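Local coordinates for NADH-rubredoxin oxidoreductase (PDB 3KLJ), which passes electrons from NADH through its bound FAD to rubredoxin, as one link in the dioxygen-scavenging chains of Clostridium acetobutylicum, at residues Cys143-Gly154 with Ile165-Ile176; Gln333-Met341 with Ala351-Leu362. All coordinates share one frame; numbering follows the deposited sequence.

Interaction 1 lies in the NADH-binding domain and interaction 2 in the C-terminal domain. Their centres are about 29 Å apart, and they do not touch. Each pairs two neighbouring strands, but the sheets differ. In interaction 1 the strands are parallel and joined through a helix, and helix ends pack beside them. In interaction 2 they are antiparallel and form a hairpin, and the second strand runs on into a helix. Interaction 2 is mostly buried, with a salt bridge toward its more open end. Interaction 1 is partly buried. It has no ion pair between its segments and relies on backbone bonds and apolar side chains.

Interaction 1 (Cys143-Gly154 with Ile165-Ile176); sequences CKNKGKAFIIGG and IIDSGTPASIGI
F150 reaches strand 172-175 because its ring carbon CG stands anti to the backbone N (chi1 -174°), which lays the ring along the neighbouring strand. S173 meets it there. Its OG is tucked between its own backbone N and carbonyl carbon (chi1 67°) and lies in the ring plane at the edge, 3.8 Å from F150 CD1. Farther along the ring, F150 CZ comes within 3.6 Å of G175 CA. G175 has no side chain, and the ring tip packs directly against its backbone. L217 touches both F150 and S173 on this face.

The other face carries A149, I151, A172 and I174. I165, from the end of helix 156-168, packs against it. I151 and I165 meet tip to tip through their CD1 atoms. I165 CD1 also lies 3.8 Å from A149 CB, and its CG2 touches C143 SG. Next to this, T170 CG2 sits 3.6 Å from K148 CA.

Strands 149-152 and 172-175 are the two parallel strands of a beta-alpha-beta unit, with helix 156-168 as the crossover. G153 begins a GxGxxG pattern of Rossmann type, consistent with the NADH-binding role of the domain.

Five backbone bonds join the two segments, from A149 N to P171 O at one end to G153 N to G175 O at the other. The I151 N to S173 O bond is nearly straight (173° at the hydrogen). I151 O takes G175 N at 2.8 Å, the shortest of the five. Past the end of strand 149-152, I176 CG2 presses on G154 CA at 3.3 Å. On its other side, strand 149-152 bonds to C222 and I224, so it is an inner strand of the sheet.

Helix 156-168 ends in a Schellman motif at G169. I165 O accepts from both T170 N and S168 OG.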
loop_
_atom_site.group_PDB
_atom_site.type_symbol
_atom_site.label_atom_id
_atom_site.label_comp_id
_atom_site.label_asym_id
_atom_site.label_seq_id
_atom_site.Cartn_x
_atom_site.Cartn_y
_atom_site.Cartn_z
ATOM N N CYS A 143 -8.031 16.389 14.645
ATOM C CA CYS A 143 -8.089 15.571 15.862
ATOM C C CYS A 143 -7.940 16.412 17.131
ATOM O O CYS A 143 -8.657 16.187 18.104
ATOM C CB CYS A 143 -7.047 14.445 15.829
ATOM S SG CYS A 143 -7.405 13.153 14.613
ATOM N N LYS A 144 -7.021 17.377 17.117
ATOM C CA LYS A 144 -6.895 18.338 18.226
ATOM C C LYS A 144 -8.113 19.259 18.303
ATOM O O LYS A 144 -8.585 19.588 19.388
ATOM C CB LYS A 144 -5.627 19.193 18.087
ATOM C CG LYS A 144 -4.308 18.415 18.072
ATOM C CD LYS A 144 -3.128 19.360 18.308
ATOM C CE LYS A 144 -1.821 18.798 17.761
ATOM N NZ LYS A 144 -1.723 19.005 16.292
ATOM N N ASN A 145 -8.606 19.665 17.133
ATOM C CA ASN A 145 -9.731 20.598 16.996
ATOM C C ASN A 145 -11.079 19.977 17.410
ATOM O O ASN A 145 -11.837 20.577 18.172
ATOM C CB ASN A 145 -9.760 21.116 15.545
ATOM C CG ASN A 145 -10.854 22.142 15.279
ATOM O OD1 ASN A 145 -11.475 22.118 14.215
ATOM N ND2 ASN A 145 -11.074 23.063 16.216
ATOM N N LYS A 146 -11.357 18.775 16.911
ATOM C CA LYS A 146 -12.605 18.063 17.195
ATOM C C LYS A 146 -12.545 17.334 18.533
ATOM O O LYS A 146 -13.552 17.237 19.241
ATOM C CB LYS A 146 -12.927 17.070 16.074
ATOM C CG LYS A 146 -13.459 17.707 14.787
ATOM C CD LYS A 146 -14.980 17.718 14.771
ATOM C CE LYS A 146 -15.520 17.966 13.375
ATOM N NZ LYS A 146 -15.724 19.420 13.126
ATOM N N GLY A 147 -11.363 16.822 18.873
ATOM C CA GLY A 147 -11.156 16.142 20.150
ATOM C C GLY A 147 -11.218 14.626 20.090
ATOM O O GLY A 147 -10.887 13.958 21.074
ATOM N N LYS A 148 -11.669 14.087 18.954
ATOM C CA LYS A 148 -11.709 12.629 18.710
ATOM C C LYS A 148 -11.814 12.299 17.212
ATOM O O LYS A 148 -12.219 13.140 16.410
ATOM C CB LYS A 148 -12.830 11.940 19.515
ATOM C CG LYS A 148 -14.243 12.452 19.239
ATOM C CD LYS A 148 -15.156 12.298 20.451
ATOM C CE LYS A 148 -15.684 10.878 20.594
ATOM N NZ LYS A 148 -16.467 10.700 21.860
ATOM N N ALA A 149 -11.437 11.076 16.843
ATOM C CA ALA A 149 -11.486 10.648 15.442
ATOM C C ALA A 149 -12.434 9.464 15.225
ATOM O O ALA A 149 -12.623 8.632 16.116
ATOM C CB ALA A 149 -10.087 10.308 14.934
ATOM N N PHE A 150 -13.031 9.405 14.037
ATOM C CA PHE A 150 -13.835 8.255 13.634
ATOM C C PHE A 150 -13.304 7.758 12.297
ATOM O O PHE A 150 -13.389 8.471 11.287
ATOM C CB PHE A 150 -15.323 8.628 13.556
ATOM C CG PHE A 150 -16.238 7.459 13.281
ATOM C CD1 PHE A 150 -16.256 6.343 14.126
ATOM C CD2 PHE A 150 -17.106 7.485 12.196
ATOM C CE1 PHE A 150 -17.105 5.266 13.874
ATOM C CE2 PHE A 150 -17.960 6.417 11.936
ATOM C CZ PHE A 150 -17.959 5.304 12.779
ATOM N N ILE A 151 -12.728 6.555 12.304
ATOM C CA ILE A 151 -12.135 5.977 11.107
ATOM C C ILE A 151 -13.098 4.990 10.447
ATOM O O ILE A 151 -13.488 3.989 11.047
ATOM C CB ILE A 151 -10.752 5.306 11.397
ATOM C CG1 ILE A 151 -9.734 6.356 11.848
ATOM C CG2 ILE A 151 -10.199 4.595 10.158
ATOM C CD1 ILE A 151 -9.456 6.361 13.318
ATOM N N ILE A 152 -13.485 5.294 9.213
ATOM C CA ILE A 152 -14.361 4.430 8.429
ATOM C C ILE A 152 -13.521 3.561 7.491
ATOM O O ILE A 152 -12.728 4.079 6.688
ATOM C CB ILE A 152 -15.403 5.267 7.628
ATOM C CG1 ILE A 152 -16.429 5.891 8.592
ATOM C CG2 ILE A 152 -16.080 4.409 6.553
ATOM C CD1 ILE A 152 -17.428 6.811 7.946
ATOM N N GLY A 153 -13.698 2.245 7.586
ATOM C CA GLY A 153 -12.939 1.303 6.759
ATOM C C GLY A 153 -12.321 0.203 7.593
ATOM O O GLY A 153 -11.748 0.464 8.653
ATOM N N GLY A 154 -12.425 -1.033 7.114
ATOM C CA GLY A 154 -12.131 -2.197 7.946
ATOM C C GLY A 154 -10.753 -2.811 7.851
ATOM O O GLY A 154 -10.540 -3.910 8.373
ATOM N N ILE A 165 -3.460 7.647 16.379
ATOM C CA ILE A 165 -4.239 8.752 16.921
ATOM C C ILE A 165 -4.414 8.619 18.441
ATOM O O ILE A 165 -4.366 9.633 19.148
ATOM C CB ILE A 165 -5.596 8.928 16.198
ATOM C CG1 ILE A 165 -5.365 9.257 14.720
ATOM C CG2 ILE A 165 -6.422 10.047 16.855
ATOM C CD1 ILE A 165 -6.615 9.226 13.882
ATOM N N ILE A 166 -4.616 7.388 18.924
ATOM C CA ILE A 166 -4.614 7.102 20.369
ATOM C C ILE A 166 -3.268 7.519 20.955
ATOM O O ILE A 166 -3.221 8.286 21.912
ATOM C CB ILE A 166 -4.868 5.597 20.722
ATOM C CG1 ILE A 166 -6.152 5.036 20.088
ATOM C CG2 ILE A 166 -4.850 5.379 22.245
ATOM C CD1 ILE A 166 -7.402 5.844 20.324
ATOM N N ASP A 167 -2.182 7.034 20.351
ATOM C CA ASP A 167 -0.827 7.353 20.808
ATOM C C ASP A 167 -0.528 8.854 20.885
ATOM O O ASP A 167 0.208 9.290 21.769
ATOM C CB ASP A 167 0.215 6.676 19.921
ATOM C CG ASP A 167 0.253 5.162 20.094
ATOM O OD1 ASP A 167 0.983 4.515 19.318
ATOM O OD2 ASP A 167 -0.438 4.619 20.979
ATOM N N SER A 168 -1.084 9.632 19.957
ATOM C CA SER A 168 -0.875 11.085 19.930
ATOM C C SER A 168 -1.570 11.795 21.093
ATOM O O SER A 168 -1.212 12.925 21.444
ATOM C CB SER A 168 -1.330 11.676 18.589
ATOM O OG SER A 168 -2.742 11.723 18.499
ATOM N N GLY A 169 -2.562 11.131 21.686
ATOM C CA GLY A 169 -3.294 11.675 22.827
ATOM C C GLY A 169 -4.761 11.948 22.552
ATOM O O GLY A 169 -5.421 12.635 23.326
ATOM N N THR A 170 -5.274 11.397 21.455
ATOM C CA THR A 170 -6.662 11.615 21.050
ATOM C C THR A 170 -7.433 10.294 20.916
ATOM O O THR A 170 -6.968 9.375 20.236
ATOM C CB THR A 170 -6.718 12.417 19.732
ATOM O OG1 THR A 170 -6.252 13.751 19.971
ATOM C CG2 THR A 170 -8.133 12.482 19.179
ATOM N N PRO A 171 -8.611 10.191 21.574
ATOM C CA PRO A 171 -9.456 8.996 21.436
ATOM C C PRO A 171 -9.889 8.763 19.985
ATOM O O PRO A 171 -10.023 9.715 19.217
ATOM C CB PRO A 171 -10.677 9.321 22.299
ATOM C CG PRO A 171 -10.212 10.378 23.253
ATOM C CD PRO A 171 -9.192 11.175 22.507
ATOM N N ALA A 172 -10.100 7.502 19.623
ATOM C CA ALA A 172 -10.481 7.133 18.266
ATOM C C ALA A 172 -11.179 5.777 18.258
ATOM O O ALA A 172 -10.841 4.891 19.047
ATOM C CB ALA A 172 -9.256 7.098 17.361
ATOM N N SER A 173 -12.167 5.634 17.380
ATOM C CA SER A 173 -12.829 4.355 17.163
ATOM C C SER A 173 -13.048 4.132 15.667
ATOM O O SER A 173 -12.899 5.062 14.854
ATOM C CB SER A 173 -14.137 4.254 17.971
ATOM O OG SER A 173 -15.121 5.166 17.513
ATOM N N ILE A 174 -13.370 2.896 15.300
ATOM C CA ILE A 174 -13.514 2.528 13.897
ATOM C C ILE A 174 -14.953 2.119 13.607
ATOM O O ILE A 174 -15.611 1.509 14.450
ATOM C CB ILE A 174 -12.545 1.378 13.530
ATOM C CG1 ILE A 174 -11.096 1.813 13.764
ATOM C CG2 ILE A 174 -12.745 0.905 12.080
ATOM C CD1 ILE A 174 -10.097 0.636 13.875
ATOM N N GLY A 175 -15.428 2.457 12.413
ATOM C CA GLY A 175 -16.719 1.987 11.927
ATOM C C GLY A 175 -16.539 1.200 10.643
ATOM O O GLY A 175 -15.864 1.658 9.716
ATOM N N ILE A 176 -17.116 0.002 10.600
ATOM C CA ILE A 176 -17.055 -0.871 9.419
ATOM C C ILE A 176 -18.472 -1.311 9.053
ATOM O O ILE A 176 -19.352 -1.327 9.914
ATOM C CB ILE A 176 -16.118 -2.119 9.632
ATOM C CG1 ILE A 176 -16.680 -3.076 10.693
ATOM C CG2 ILE A 176 -14.706 -1.689 10.004
ATOM C CD1 ILE A 176 -15.865 -4.358 10.868
#

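Interaction 2 (Gln333-Met341 with Ala351-Leu362); sequences QEDKYIVCM and AVIGDVSLGTKL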
loop_
_atom_site.group_PDB
_atom_site.type_symbol
_atom_site.label_atom_id
_atom_site.label_comp_id
_atom_site.label_asym_id
_atom_site.label_seq_id
_atom_site.Cartn_x
_atom_site.Cartn_y
_atom_site.Cartn_z
ATOM N N GLN A 333 -6.688 -19.918 20.440
ATOM C CA GLN A 333 -6.015 -19.963 21.737
ATOM C C GLN A 333 -6.043 -18.564 22.345
ATOM O O GLN A 333 -6.550 -17.641 21.718
ATOM C CB GLN A 333 -4.580 -20.453 21.565
ATOM C CG GLN A 333 -4.472 -21.874 21.019
ATOM C CD GLN A 333 -3.047 -22.263 20.690
ATOM O OE1 GLN A 333 -2.123 -21.962 21.445
ATOM N NE2 GLN A 333 -2.860 -22.943 19.559
ATOM N N GLU A 334 -5.510 -18.411 23.557
ATOM C CA GLU A 334 -5.474 -17.109 24.228
ATOM C C GLU A 334 -4.553 -16.113 23.511
ATOM O O GLU A 334 -4.854 -14.932 23.426
ATOM C CB GLU A 334 -5.069 -17.268 25.703
ATOM C CG GLU A 334 -5.141 -15.980 26.549
ATOM C CD GLU A 334 -6.567 -15.470 26.788
ATOM O OE1 GLU A 334 -7.440 -16.275 27.181
ATOM O OE2 GLU A 334 -6.815 -14.254 26.603
ATOM N N ASP A 335 -3.446 -16.616 22.981
ATOM C CA ASP A 335 -2.393 -15.791 22.397
ATOM C C ASP A 335 -2.410 -15.781 20.867
ATOM O O ASP A 335 -1.805 -14.908 20.250
ATOM C CB ASP A 335 -1.013 -16.275 22.888
ATOM C CG ASP A 335 -0.899 -17.809 22.952
ATOM O OD1 ASP A 335 0.107 -18.363 22.447
ATOM O OD2 ASP A 335 -1.805 -18.469 23.519
ATOM N N LYS A 336 -3.085 -16.755 20.259
ATOM C CA LYS A 336 -2.999 -16.928 18.812
ATOM C C LYS A 336 -4.257 -17.499 18.154
ATOM O O LYS A 336 -5.062 -18.161 18.797
ATOM C CB LYS A 336 -1.757 -17.750 18.433
ATOM C CG LYS A 336 -1.816 -19.225 18.784
ATOM C CD LYS A 336 -0.499 -19.949 18.432
ATOM C CE LYS A 336 0.569 -19.716 19.502
ATOM N NZ LYS A 336 1.833 -20.441 19.208
ATOM N N TYR A 337 -4.424 -17.195 16.871
ATOM C CA TYR A 337 -5.507 -17.737 16.077
ATOM C C TYR A 337 -4.884 -18.320 14.826
ATOM O O TYR A 337 -4.005 -17.701 14.201
ATOM C CB TYR A 337 -6.550 -16.655 15.713
ATOM C CG TYR A 337 -7.615 -17.165 14.761
ATOM C CD1 TYR A 337 -8.760 -17.817 15.241
ATOM C CD2 TYR A 337 -7.459 -17.042 13.378
ATOM C CE1 TYR A 337 -9.731 -18.307 14.373
ATOM C CE2 TYR A 337 -8.422 -17.527 12.499
ATOM C CZ TYR A 337 -9.558 -18.157 13.004
ATOM O OH TYR A 337 -10.509 -18.649 12.138
ATOM N N ILE A 338 -5.327 -19.520 14.471
ATOM C CA ILE A 338 -4.836 -20.198 13.276
ATOM C C ILE A 338 -6.020 -20.637 12.438
ATOM O O ILE A 338 -6.970 -21.203 12.964
ATOM C CB ILE A 338 -4.003 -21.449 13.629
ATOM C CG1 ILE A 338 -2.790 -21.060 14.480
ATOM C CG2 ILE A 338 -3.598 -22.215 12.343
ATOM C CD1 ILE A 338 -2.175 -22.218 15.274
ATOM N N VAL A 339 -5.962 -20.357 11.140
ATOM C CA VAL A 339 -6.892 -20.963 10.196
ATOM C C VAL A 339 -6.114 -21.471 8.986
ATOM O O VAL A 339 -5.231 -20.789 8.451
ATOM C CB VAL A 339 -8.100 -20.028 9.821
ATOM C CG1 VAL A 339 -7.652 -18.770 9.066
ATOM C CG2 VAL A 339 -9.152 -20.795 9.033
ATOM N N CYS A 340 -6.439 -22.691 8.580
ATOM C CA CYS A 340 -5.716 -23.363 7.526
ATOM C C CYS A 340 -6.743 -23.992 6.578
ATOM O O CYS A 340 -7.604 -24.768 7.002
ATOM C CB CYS A 340 -4.789 -24.396 8.185
ATOM S SG CYS A 340 -3.897 -25.477 7.128
ATOM N N MET A 341 -6.671 -23.626 5.300
ATOM C CA MET A 341 -7.655 -24.066 4.306
ATOM C C MET A 341 -7.009 -24.957 3.250
ATOM O O MET A 341 -5.994 -24.596 2.645
ATOM C CB MET A 341 -8.347 -22.862 3.660
ATOM C CG MET A 341 -9.042 -21.955 4.663
ATOM S SD MET A 341 -9.857 -20.510 3.947
ATOM C CE MET A 341 -10.745 -19.894 5.375
ATOM N N ALA A 351 -4.179 -18.155 7.503
ATOM C CA ALA A 351 -3.855 -16.944 8.232
ATOM C C ALA A 351 -3.559 -17.281 9.682
ATOM O O ALA A 351 -4.161 -18.192 10.258
ATOM C CB ALA A 351 -5.009 -15.915 8.128
ATOM N N VAL A 352 -2.633 -16.551 10.274
ATOM C CA VAL A 352 -2.290 -16.740 11.680
ATOM C C VAL A 352 -2.179 -15.371 12.315
ATOM O O VAL A 352 -1.514 -14.467 11.774
ATOM C CB VAL A 352 -0.950 -17.505 11.878
ATOM C CG1 VAL A 352 -0.648 -17.713 13.360
ATOM C CG2 VAL A 352 -0.979 -18.855 11.195
ATOM N N ILE A 353 -2.846 -15.225 13.449
ATOM C CA ILE A 353 -2.756 -14.033 14.273
ATOM C C ILE A 353 -1.929 -14.428 15.496
ATOM O O ILE A 353 -2.238 -15.421 16.153
ATOM C CB ILE A 353 -4.169 -13.549 14.737
ATOM C CG1 ILE A 353 -5.143 -13.415 13.548
ATOM C CG2 ILE A 353 -4.065 -12.231 15.524
ATOM C CD1 ILE A 353 -6.593 -13.029 13.947
ATOM N N GLY A 354 -0.857 -13.686 15.765
ATOM C CA GLY A 354 -0.082 -13.868 16.988
ATOM C C GLY A 354 0.996 -14.944 16.979
ATOM O O GLY A 354 1.504 -15.307 18.038
ATOM N N ASP A 355 1.354 -15.454 15.801
ATOM C CA ASP A 355 2.481 -16.395 15.675
ATOM C C ASP A 355 3.087 -16.307 14.281
ATOM O O ASP A 355 2.777 -17.101 13.399
ATOM C CB ASP A 355 2.041 -17.832 16.003
ATOM C CG ASP A 355 3.220 -18.783 16.219
ATOM O OD1 ASP A 355 2.978 -19.894 16.738
ATOM O OD2 ASP A 355 4.380 -18.441 15.876
ATOM N N VAL A 356 3.945 -15.315 14.080
ATOM C CA VAL A 356 4.549 -15.080 12.774
ATOM C C VAL A 356 5.407 -16.261 12.328
ATOM O O VAL A 356 5.436 -16.582 11.137
ATOM C CB VAL A 356 5.360 -13.757 12.743
ATOM C CG1 VAL A 356 6.329 -13.720 11.564
ATOM C CG2 VAL A 356 4.422 -12.577 12.679
ATOM N N SER A 357 6.077 -16.914 13.277
ATOM C CA SER A 357 6.881 -18.106 12.969
ATOM C C SER A 357 6.037 -19.198 12.307
ATOM O O SER A 357 6.470 -19.819 11.332
ATOM C CB SER A 357 7.564 -18.663 14.223
ATOM O OG SER A 357 8.331 -19.814 13.902
ATOM N N LEU A 358 4.841 -19.437 12.846
ATOM C CA LEU A 358 3.940 -20.430 12.267
ATOM C C LEU A 358 3.349 -19.956 10.937
ATOM O O LEU A 358 3.334 -20.711 9.963
ATOM C CB LEU A 358 2.820 -20.815 13.237
ATOM C CG LEU A 358 1.801 -21.846 12.740
ATOM C CD1 LEU A 358 2.425 -23.166 12.281
ATOM C CD2 LEU A 358 0.772 -22.098 13.814
ATOM N N GLY A 359 2.878 -18.712 10.896
ATOM C CA GLY A 359 2.372 -18.143 9.649
ATOM C C GLY A 359 3.382 -18.292 8.516
ATOM O O GLY A 359 3.023 -18.643 7.394
ATOM N N THR A 360 4.652 -18.049 8.827
ATOM C CA THR A 360 5.736 -18.171 7.845
ATOM C C THR A 360 5.898 -19.615 7.332
ATOM O O THR A 360 6.126 -19.839 6.133
ATOM C CB THR A 360 7.058 -17.651 8.437
ATOM O OG1 THR A 360 6.896 -16.267 8.792
ATOM C CG2 THR A 360 8.222 -17.797 7.436
ATOM N N LYS A 361 5.778 -20.584 8.237
ATOM C CA LYS A 361 5.847 -22.002 7.858
ATOM C C LYS A 361 4.695 -22.353 6.929
ATOM O O LYS A 361 4.898 -23.008 5.913
ATOM C CB LYS A 361 5.802 -22.907 9.090
ATOM C CG LYS A 361 7.077 -22.918 9.909
ATOM C CD LYS A 361 6.878 -23.798 11.135
ATOM C CE LYS A 361 8.117 -23.854 12.001
ATOM N NZ LYS A 361 8.325 -22.589 12.781
ATOM N N LEU A 362 3.489 -21.915 7.290
ATOM C CA LEU A 362 2.300 -22.134 6.462
ATOM C C LEU A 362 2.434 -21.445 5.104
ATOM O O LEU A 362 2.108 -22.027 4.076
ATOM C CB LEU A 362 1.035 -21.668 7.186
ATOM C CG LEU A 362 0.592 -22.521 8.389
ATOM C CD1 LEU A 362 -0.415 -21.755 9.208
ATOM C CD2 LEU A 362 0.018 -23.868 7.957
#
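I338 and L358 make the tight part of this contact. Their side chains cross at about a right angle, and I338 CD1 is only 3.3 Å from L358 CD2, closer than usual for carbons. V352 lies alongside I338 on the same face, with V352 CG1 4.1 Å from I338 CG1. Farther along, L362 touches C340 SG more loosely. Together these residues pack helix 356-367 onto the strands.

The opposite face carries Y337, V339, A351 and I353. I353 CD1 packs on Y337 CB at 4.0 Å. The Y337 hydroxyl points elsewhere and bonds to D187 and R330. Four backbone bonds tie Y337 to I353 and V339 to A351. I338 and V352 form the non-hydrogen-bonded pair between them.

The K336 end is more open to solvent. The K336 chain bends at chi3 (80°) to run beside D355, and NZ forms a salt bridge to D355 OD1 at 2.8 Å, from above the carboxylate plane. The other oxygen, D355 OD2, accepts L358 N at 3.2 Å and caps the helix. Lysine and helix N-terminus would both probably stabilise the carboxylate's negative charge.

The arrangement is a beta hairpin, strands 337-343 and 346-353, in the antiparallel sheet of the rubredoxin reductase C-terminal domain, followed after a short turn by an N-capped helix that packs on one face of that sheet.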